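Local coordinates for glycoprotein E (Human herpesvirus 1, PDB 2GIY), which forms, together with gI, a receptor for the Fc part of host IgG and is required for cell-to-cell spread of the virus in epithelial cells, at residues Val11-Pro25 with His157-Tyr170. Residues are numbered along the deposited sequence; the frame is centred on the assembly and turned at random.
Sequences VTVRMETPEAILFSP and HAWGHITISTAAQY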
ATOM      1  N   VAL A  11      -4.189   5.443 -13.130  1.00 16.86           N
ATOM      2  CA  VAL A  11      -3.827   4.070 -12.817  1.00 15.31           C
ATOM      3  C   VAL A  11      -3.574   3.896 -11.326  1.00 16.04           C
ATOM      4  O   VAL A  11      -3.037   4.789 -10.675  1.00 15.55           O
ATOM      5  CB  VAL A  11      -2.541   3.653 -13.569  1.00 15.80           C
ATOM      6  CG1 VAL A  11      -2.242   2.175 -13.322  1.00 14.27           C
ATOM      7  CG2 VAL A  11      -2.692   3.937 -15.056  1.00 14.68           C
ATOM      8  N   THR A  12      -3.977   2.746 -10.792  1.00 15.14           N
ATOM      9  CA  THR A  12      -3.755   2.434  -9.388  1.00 16.28           C
ATOM     10  C   THR A  12      -2.792   1.255  -9.309  1.00 15.98           C
ATOM     11  O   THR A  12      -3.003   0.236  -9.959  1.00 16.70           O
ATOM     12  CB  THR A  12      -5.061   2.039  -8.669  1.00 18.40           C
ATOM     13  OG1 THR A  12      -5.903   3.189  -8.541  1.00 18.73           O
ATOM     14  CG2 THR A  12      -4.757   1.477  -7.287  1.00 21.08           C
ATOM     15  N   VAL A  13      -1.731   1.403  -8.525  1.00 14.77           N
ATOM     16  CA  VAL A  13      -0.765   0.328  -8.367  1.00 15.30           C
ATOM     17  C   VAL A  13      -0.682  -0.067  -6.902  1.00 17.12           C
ATOM     18  O   VAL A  13      -0.526   0.786  -6.026  1.00 16.57           O
ATOM     19  CB  VAL A  13       0.639   0.743  -8.848  1.00 14.29           C
ATOM     20  CG1 VAL A  13       1.608  -0.433  -8.694  1.00 16.03           C
ATOM     21  CG2 VAL A  13       0.583   1.198 -10.303  1.00 15.92           C
ATOM     22  N   ARG A  14      -0.798  -1.365  -6.641  1.00 17.25           N
ATOM     23  CA  ARG A  14      -0.734  -1.886  -5.283  1.00 19.59           C
ATOM     24  C   ARG A  14       0.432  -2.866  -5.220  1.00 18.82           C
ATOM     25  O   ARG A  14       0.585  -3.702  -6.106  1.00 18.17           O
ATOM     26  CB  ARG A  14      -2.046  -2.594  -4.928  1.00 22.42           C
ATOM     27  CG  ARG A  14      -2.204  -2.897  -3.446  1.00 29.77           C
ATOM     28  CD  ARG A  14      -3.584  -3.456  -3.097  1.00 32.03           C
ATOM     29  NE  ARG A  14      -3.750  -4.856  -3.484  1.00 36.64           N
ATOM     30  CZ  ARG A  14      -4.047  -5.275  -4.711  1.00 37.01           C
ATOM     31  NH1 ARG A  14      -4.219  -4.403  -5.694  1.00 39.94           N
ATOM     32  NH2 ARG A  14      -4.169  -6.572  -4.955  1.00 38.44           N
ATOM     33  N   MET A  15       1.260  -2.745  -4.185  1.00 17.91           N
ATOM     34  CA  MET A  15       2.415  -3.620  -4.017  1.00 17.85           C
ATOM     35  C   MET A  15       2.407  -4.304  -2.653  1.00 18.84           C
ATOM     36  O   MET A  15       2.027  -3.703  -1.647  1.00 18.04           O
ATOM     37  CB  MET A  15       3.715  -2.825  -4.169  1.00 18.06           C
ATOM     38  CG  MET A  15       4.974  -3.679  -4.087  1.00 18.25           C
ATOM     39  SD  MET A  15       6.493  -2.696  -4.033  1.00 19.64           S
ATOM     40  CE  MET A  15       6.397  -1.852  -5.606  1.00 15.05           C
ATOM     41  N   GLU A  16       2.836  -5.560  -2.631  1.00 18.43           N
ATOM     42  CA  GLU A  16       2.894  -6.338  -1.398  1.00 20.43           C
ATOM     43  C   GLU A  16       4.176  -7.158  -1.359  1.00 20.06           C
ATOM     44  O   GLU A  16       4.568  -7.760  -2.354  1.00 19.07           O
ATOM     45  CB  GLU A  16       1.693  -7.287  -1.314  1.00 24.16           C
ATOM     46  CG  GLU A  16       0.361  -6.618  -1.012  1.00 30.68           C
ATOM     47  CD  GLU A  16       0.168  -6.349   0.468  1.00 35.51           C
ATOM     48  OE1 GLU A  16       0.203  -7.319   1.255  1.00 38.26           O
ATOM     49  OE2 GLU A  16      -0.021  -5.172   0.848  1.00 39.40           O
ATOM     50  N   THR A  17       4.832  -7.171  -0.206  1.00 20.39           N
ATOM     51  CA  THR A  17       6.053  -7.949  -0.038  1.00 19.60           C
ATOM     52  C   THR A  17       6.523  -7.925   1.403  1.00 18.05           C
ATOM     53  O   THR A  17       6.289  -6.958   2.120  1.00 17.88           O
ATOM     54  CB  THR A  17       7.214  -7.410  -0.899  1.00 19.80           C
ATOM     55  OG1 THR A  17       8.401  -8.166  -0.615  1.00 20.08           O
ATOM     56  CG2 THR A  17       7.476  -5.941  -0.583  1.00 20.43           C
ATOM     57  N   PRO A  18       7.166  -9.011   1.854  1.00 19.30           N
ATOM     58  CA  PRO A  18       7.663  -9.045   3.231  1.00 18.80           C
ATOM     59  C   PRO A  18       8.729  -7.955   3.319  1.00 18.18           C
ATOM     60  O   PRO A  18       9.357  -7.623   2.309  1.00 17.74           O
ATOM     61  CB  PRO A  18       8.259 -10.445   3.343  1.00 20.16           C
ATOM     62  CG  PRO A  18       7.381 -11.248   2.437  1.00 22.22           C
ATOM     63  CD  PRO A  18       7.243 -10.346   1.234  1.00 19.56           C
ATOM     64  N   GLU A  19       8.937  -7.396   4.505  1.00 17.06           N
ATOM     65  CA  GLU A  19       9.927  -6.332   4.666  1.00 17.61           C
ATOM     66  C   GLU A  19      11.359  -6.838   4.828  1.00 16.31           C
ATOM     67  O   GLU A  19      12.296  -6.040   4.863  1.00 15.40           O
ATOM     68  CB  GLU A  19       9.573  -5.445   5.866  1.00 22.15           C
ATOM     69  CG  GLU A  19       8.298  -4.628   5.689  1.00 27.53           C
ATOM     70  CD  GLU A  19       8.066  -3.645   6.825  1.00 30.61           C
ATOM     71  OE1 GLU A  19       8.812  -3.694   7.827  1.00 33.25           O
ATOM     72  OE2 GLU A  19       7.131  -2.824   6.718  1.00 34.55           O
ATOM     73  N   ALA A  20      11.537  -8.152   4.924  1.00 14.83           N
ATOM     74  CA  ALA A  20      12.882  -8.694   5.084  1.00 15.37           C
ATOM     75  C   ALA A  20      13.050 -10.136   4.636  1.00 15.50           C
ATOM     76  O   ALA A  20      12.132 -10.954   4.743  1.00 15.80           O
ATOM     77  CB  ALA A  20      13.323  -8.561   6.545  1.00 17.05           C
ATOM     78  N   ILE A  21      14.239 -10.433   4.123  1.00 13.09           N
ATOM     79  CA  ILE A  21      14.600 -11.774   3.697  1.00 13.13           C
ATOM     80  C   ILE A  21      15.969 -12.050   4.301  1.00 14.40           C
ATOM     81  O   ILE A  21      16.956 -11.417   3.929  1.00 14.46           O
ATOM     82  CB  ILE A  21      14.733 -11.902   2.163  1.00 13.19           C
ATOM     83  CG1 ILE A  21      13.388 -11.631   1.491  1.00 12.87           C
ATOM     84  CG2 ILE A  21      15.219 -13.303   1.803  1.00 16.59           C
ATOM     85  CD1 ILE A  21      13.459 -11.631  -0.032  1.00 15.31           C
ATOM     86  N   LEU A  22      16.024 -12.977   5.248  1.00 14.16           N
ATOM     87  CA  LEU A  22      17.292 -13.332   5.869  1.00 15.74           C
ATOM     88  C   LEU A  22      17.811 -14.556   5.135  1.00 16.55           C
ATOM     89  O   LEU A  22      17.073 -15.523   4.930  1.00 17.56           O
ATOM     90  CB  LEU A  22      17.096 -13.650   7.356  1.00 19.35           C
ATOM     91  CG  LEU A  22      16.999 -12.481   8.346  1.00 20.78           C
ATOM     92  CD1 LEU A  22      18.355 -11.794   8.449  1.00 20.91           C
ATOM     93  CD2 LEU A  22      15.930 -11.491   7.900  1.00 23.49           C
ATOM     94  N   PHE A  23      19.071 -14.511   4.717  1.00 12.64           N
ATOM     95  CA  PHE A  23      19.659 -15.637   4.009  1.00 13.01           C
ATOM     96  C   PHE A  23      21.013 -16.025   4.586  1.00 14.23           C
ATOM     97  O   PHE A  23      21.679 -15.220   5.235  1.00 14.57           O
ATOM     98  CB  PHE A  23      19.809 -15.307   2.517  1.00 12.45           C
ATOM     99  CG  PHE A  23      20.920 -14.332   2.207  1.00 13.33           C
ATOM    100  CD1 PHE A  23      22.238 -14.771   2.078  1.00 14.01           C
ATOM    101  CD2 PHE A  23      20.646 -12.979   2.034  1.00 13.29           C
ATOM    102  CE1 PHE A  23      23.272 -13.877   1.778  1.00 12.62           C
ATOM    103  CE2 PHE A  23      21.669 -12.073   1.736  1.00 13.35           C
ATOM    104  CZ  PHE A  23      22.988 -12.525   1.607  1.00 11.85           C
ATOM    105  N   SER A  24      21.407 -17.271   4.348  1.00 15.16           N
ATOM    106  CA  SER A  24      22.702 -17.769   4.797  1.00 17.10           C
ATOM    107  C   SER A  24      23.533 -17.911   3.530  1.00 16.97           C
ATOM    108  O   SER A  24      23.009 -18.288   2.481  1.00 17.18           O
ATOM    109  CB  SER A  24      22.551 -19.127   5.491  1.00 18.57           C
ATOM    110  OG  SER A  24      21.815 -19.000   6.696  1.00 23.90           O
ATOM    111  N   PRO A  25      24.834 -17.593   3.600  1.00 16.07           N
ATOM    112  CA  PRO A  25      25.718 -17.692   2.433  1.00 15.73           C
ATOM    113  C   PRO A  25      25.640 -19.035   1.707  1.00 17.60           C
ATOM    114  O   PRO A  25      25.699 -20.100   2.333  1.00 16.21           O
ATOM    115  CB  PRO A  25      27.101 -17.442   3.029  1.00 16.97           C
ATOM    116  CG  PRO A  25      26.807 -16.507   4.160  1.00 16.48           C
ATOM    117  CD  PRO A  25      25.579 -17.130   4.784  1.00 17.10           C
ATOM    118  N   HIS A 157       3.941   5.402  -8.256  1.00 12.61           N
ATOM    119  CA  HIS A 157       2.574   5.012  -7.915  1.00 12.17           C
ATOM    120  C   HIS A 157       2.522   3.991  -6.789  1.00 12.60           C
ATOM    121  O   HIS A 157       1.461   3.721  -6.232  1.00 12.66           O
ATOM    122  CB  HIS A 157       1.842   4.470  -9.144  1.00 10.65           C
ATOM    123  CG  HIS A 157       1.335   5.545 -10.051  1.00 10.49           C
ATOM    124  ND1 HIS A 157       0.038   5.578 -10.515  1.00 14.19           N
ATOM    125  CD2 HIS A 157       1.939   6.653 -10.542  1.00 10.95           C
ATOM    126  CE1 HIS A 157      -0.135   6.662 -11.251  1.00  9.44           C
ATOM    127  NE2 HIS A 157       1.002   7.331 -11.282  1.00 14.46           N
ATOM    128  N   ALA A 158       3.676   3.426  -6.456  1.00 12.66           N
ATOM    129  CA  ALA A 158       3.774   2.455  -5.378  1.00 12.14           C
ATOM    130  C   ALA A 158       5.239   2.157  -5.121  1.00 11.68           C
ATOM    131  O   ALA A 158       6.075   2.315  -6.008  1.00 11.04           O
ATOM    132  CB  ALA A 158       3.040   1.157  -5.745  1.00 13.43           C
ATOM    133  N   TRP A 159       5.551   1.749  -3.898  1.00 11.10           N
ATOM    134  CA  TRP A 159       6.921   1.382  -3.564  1.00 11.00           C
ATOM    135  C   TRP A 159       6.935   0.510  -2.320  1.00 11.59           C
ATOM    136  O   TRP A 159       5.974   0.491  -1.541  1.00 11.51           O
ATOM    137  CB  TRP A 159       7.808   2.619  -3.343  1.00 12.05           C
ATOM    138  CG  TRP A 159       7.564   3.351  -2.050  1.00 13.21           C
ATOM    139  CD1 TRP A 159       6.627   4.319  -1.816  1.00 13.61           C
ATOM    140  CD2 TRP A 159       8.266   3.164  -0.813  1.00 13.60           C
ATOM    141  NE1 TRP A 159       6.705   4.748  -0.509  1.00 13.70           N
ATOM    142  CE2 TRP A 159       7.701   4.054   0.128  1.00 13.91           C
ATOM    143  CE3 TRP A 159       9.316   2.329  -0.408  1.00 12.09           C
ATOM    144  CZ2 TRP A 159       8.152   4.133   1.452  1.00 14.12           C
ATOM    145  CZ3 TRP A 159       9.764   2.409   0.910  1.00 14.75           C
ATOM    146  CH2 TRP A 159       9.182   3.304   1.821  1.00 14.65           C
ATOM    147  N   GLY A 160       8.024  -0.227  -2.150  1.00 10.31           N
ATOM    148  CA  GLY A 160       8.157  -1.081  -0.990  1.00 12.55           C
ATOM    149  C   GLY A 160       9.625  -1.319  -0.725  1.00 11.35           C
ATOM    150  O   GLY A 160      10.464  -1.042  -1.588  1.00 12.81           O
ATOM    151  N   HIS A 161       9.947  -1.812   0.464  1.00 10.75           N
ATOM    152  CA  HIS A 161      11.337  -2.089   0.794  1.00 11.66           C
ATOM    153  C   HIS A 161      11.512  -3.494   1.345  1.00 10.97           C
ATOM    154  O   HIS A 161      10.597  -4.063   1.955  1.00 12.20           O
ATOM    155  CB  HIS A 161      11.871  -1.068   1.807  1.00 13.02           C
ATOM    156  CG  HIS A 161      11.186  -1.117   3.141  1.00 15.77           C
ATOM    157  ND1 HIS A 161       9.924  -0.604   3.352  1.00 16.83           N
ATOM    158  CD2 HIS A 161      11.590  -1.620   4.332  1.00 16.39           C
ATOM    159  CE1 HIS A 161       9.580  -0.788   4.615  1.00 17.39           C
ATOM    160  NE2 HIS A 161      10.574  -1.404   5.231  1.00 16.13           N
ATOM    161  N   ILE A 162      12.694  -4.053   1.108  1.00 10.04           N
ATOM    162  CA  ILE A 162      13.042  -5.379   1.587  1.00 10.41           C
ATOM    163  C   ILE A 162      14.495  -5.367   2.032  1.00 11.38           C
ATOM    164  O   ILE A 162      15.379  -5.040   1.242  1.00  9.45           O
ATOM    165  CB  ILE A 162      12.947  -6.456   0.482  1.00 11.68           C
ATOM    166  CG1 ILE A 162      11.599  -6.389  -0.232  1.00 11.31           C
ATOM    167  CG2 ILE A 162      13.136  -7.840   1.103  1.00 10.93           C
ATOM    168  CD1 ILE A 162      11.511  -7.345  -1.407  1.00 15.21           C
ATOM    169  N   THR A 163      14.745  -5.690   3.297  1.00 10.78           N
ATOM    170  CA  THR A 163      16.118  -5.769   3.761  1.00 11.26           C
ATOM    171  C   THR A 163      16.508  -7.214   3.490  1.00 11.77           C
ATOM    172  O   THR A 163      15.962  -8.151   4.087  1.00 11.33           O
ATOM    173  CB  THR A 163      16.252  -5.467   5.267  1.00 10.38           C
ATOM    174  OG1 THR A 163      15.947  -4.088   5.507  1.00 12.33           O
ATOM    175  CG2 THR A 163      17.678  -5.736   5.732  1.00 11.37           C
ATOM    176  N   ILE A 164      17.435  -7.388   2.559  1.00  9.28           N
ATOM    177  CA  ILE A 164      17.898  -8.708   2.165  1.00 10.14           C
ATOM    178  C   ILE A 164      19.320  -8.869   2.658  1.00 10.66           C
ATOM    179  O   ILE A 164      20.229  -8.196   2.171  1.00 10.01           O
ATOM    180  CB  ILE A 164      17.872  -8.847   0.639  1.00  9.28           C
ATOM    181  CG1 ILE A 164      16.463  -8.538   0.128  1.00  9.46           C
ATOM    182  CG2 ILE A 164      18.310 -10.253   0.229  1.00 10.39           C
ATOM    183  CD1 ILE A 164      16.333  -8.556  -1.394  1.00 10.27           C
ATOM    184  N   SER A 165      19.529  -9.764   3.616  1.00 11.96           N
ATOM    185  CA  SER A 165      20.880  -9.926   4.136  1.00 13.98           C
ATOM    186  C   SER A 165      21.086 -11.104   5.064  1.00 13.30           C
ATOM    187  O   SER A 165      20.154 -11.845   5.380  1.00 13.01           O
ATOM    188  CB  SER A 165      21.295  -8.658   4.871  1.00 18.83           C
ATOM    189  OG  SER A 165      20.435  -8.417   5.960  1.00 23.19           O
ATOM    190  N   THR A 166      22.335 -11.270   5.485  1.00 13.12           N
ATOM    191  CA  THR A 166      22.690 -12.325   6.417  1.00 14.35           C
ATOM    192  C   THR A 166      22.309 -11.774   7.785  1.00 15.05           C
ATOM    193  O   THR A 166      22.109 -10.568   7.935  1.00 13.80           O
ATOM    194  CB  THR A 166      24.199 -12.621   6.393  1.00 14.47           C
ATOM    195  OG1 THR A 166      24.927 -11.453   6.804  1.00 15.39           O
ATOM    196  CG2 THR A 166      24.639 -13.023   4.995  1.00 14.61           C
ATOM    197  N   ALA A 167      22.209 -12.649   8.777  1.00 14.54           N
ATOM    198  CA  ALA A 167      21.832 -12.225  10.117  1.00 16.74           C
ATOM    199  C   ALA A 167      22.807 -11.210  10.718  1.00 15.50           C
ATOM    200  O   ALA A 167      22.394 -10.213  11.305  1.00 16.31           O
ATOM    201  CB  ALA A 167      21.714 -13.443  11.028  1.00 16.63           C
ATOM    202  N   ALA A 168      24.099 -11.465  10.561  1.00 14.92           N
ATOM    203  CA  ALA A 168      25.125 -10.588  11.111  1.00 15.52           C
ATOM    204  C   ALA A 168      25.109  -9.176  10.525  1.00 16.15           C
ATOM    205  O   ALA A 168      25.369  -8.205  11.233  1.00 14.90           O
ATOM    206  CB  ALA A 168      26.502 -11.221  10.907  1.00 16.28           C
ATOM    207  N   GLN A 169      24.789  -9.068   9.239  1.00 15.48           N
ATOM    208  CA  GLN A 169      24.763  -7.775   8.560  1.00 14.09           C
ATOM    209  C   GLN A 169      23.424  -7.060   8.650  1.00 13.87           C
ATOM    210  O   GLN A 169      23.325  -5.872   8.340  1.00 11.70           O
ATOM    211  CB  GLN A 169      25.106  -7.959   7.085  1.00 13.23           C
ATOM    212  CG  GLN A 169      26.481  -8.537   6.829  1.00 13.32           C
ATOM    213  CD  GLN A 169      26.650  -8.977   5.391  1.00 14.68           C
ATOM    214  OE1 GLN A 169      26.098  -9.999   4.975  1.00 15.08           O
ATOM    215  NE2 GLN A 169      27.401  -8.203   4.618  1.00 13.93           N
ATOM    216  N   TYR A 170      22.396  -7.786   9.073  1.00 13.56           N
ATOM    217  CA  TYR A 170      21.057  -7.226   9.175  1.00 14.37           C
ATOM    218  C   TYR A 170      20.918  -6.011  10.087  1.00 15.33           C
ATOM    219  O   TYR A 170      21.383  -6.012  11.231  1.00 13.80           O
ATOM    220  CB  TYR A 170      20.069  -8.301   9.652  1.00 15.45           C
ATOM    221  CG  TYR A 170      18.648  -7.797   9.740  1.00 17.79           C
ATOM    222  CD1 TYR A 170      17.807  -7.819   8.629  1.00 18.95           C
ATOM    223  CD2 TYR A 170      18.158  -7.249  10.923  1.00 19.70           C
ATOM    224  CE1 TYR A 170      16.514  -7.303   8.694  1.00 20.57           C
ATOM    225  CE2 TYR A 170      16.870  -6.727  11.000  1.00 22.29           C
ATOM    226  CZ  TYR A 170      16.055  -6.757   9.883  1.00 22.15           C
ATOM    227  OH  TYR A 170      14.786  -6.232   9.952  1.00 24.25           O
TER
HETATM  228  O   HOH W   1      -1.199   3.936  -7.035  1.00 19.28           O
HETATM  229  O   HOH W   2      13.306  -3.805   5.582  1.00 18.57           O
HETATM  230  O   HOH W   3      21.989 -15.277   8.034  1.00 16.75           O
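Phe-23 lays its ring against the backbone of Ser-165 and Thr-166, with CE2 3.3 Å from Ser-165 CA and the amide nitrogen of Thr-166 over one face. CG stands between the backbone N and the carbonyl carbon (chi1 73°), which turns the ring back onto the neighbouring strand; Thr-166 CG2 comes to 3.6 Å from Phe-23 CE1, and Phe-29, a little further along the chain, also meets the ring. Beside it, a short parallel ladder joins 20-22 to strand 157-165. Both backbone polar atoms of Ile-21 are used: N donates to Thr-163 O at 2.9 Å and O accepts from Ser-165 N. Beta-branched Ile-21 and Ile-162 suit extended chain and meet obliquely, CG1 of the former 3.8 Å from CG2 of the latter. On the other face, Tyr-170 folds back so that CD1 lies 4.0 Å from Leu-22 CD1, the two side chains crossing at about a right angle, and CE1 reaches Ala-20 CB.

Towards 11-16 the chains separate and side chains fill the gap. Met-15 extends through its first two torsions (chi1 -177°) to bring SD 3.5 Å from Gly-160 N, where glycine leaves room for sulfur, and the bend at chi3 (-62°) turns CE back toward Trp-159 CA. Val-13 straddles His-157 CB and Ala-158 CB. His-157 ND1 donates a weak bond to Val-11 O, which lies at the imidazole edge, in the ring plane; a water molecule links Val-13 N to His-157 O.

Thus 11-25 changes partner, pairing with 34-39 before joining the edge of the six-stranded sheet, as the A strand commonly does in Ig V domains, here the C-terminal domain of the gE ectodomain: backbone bonds secure one half, largely apolar packing the other.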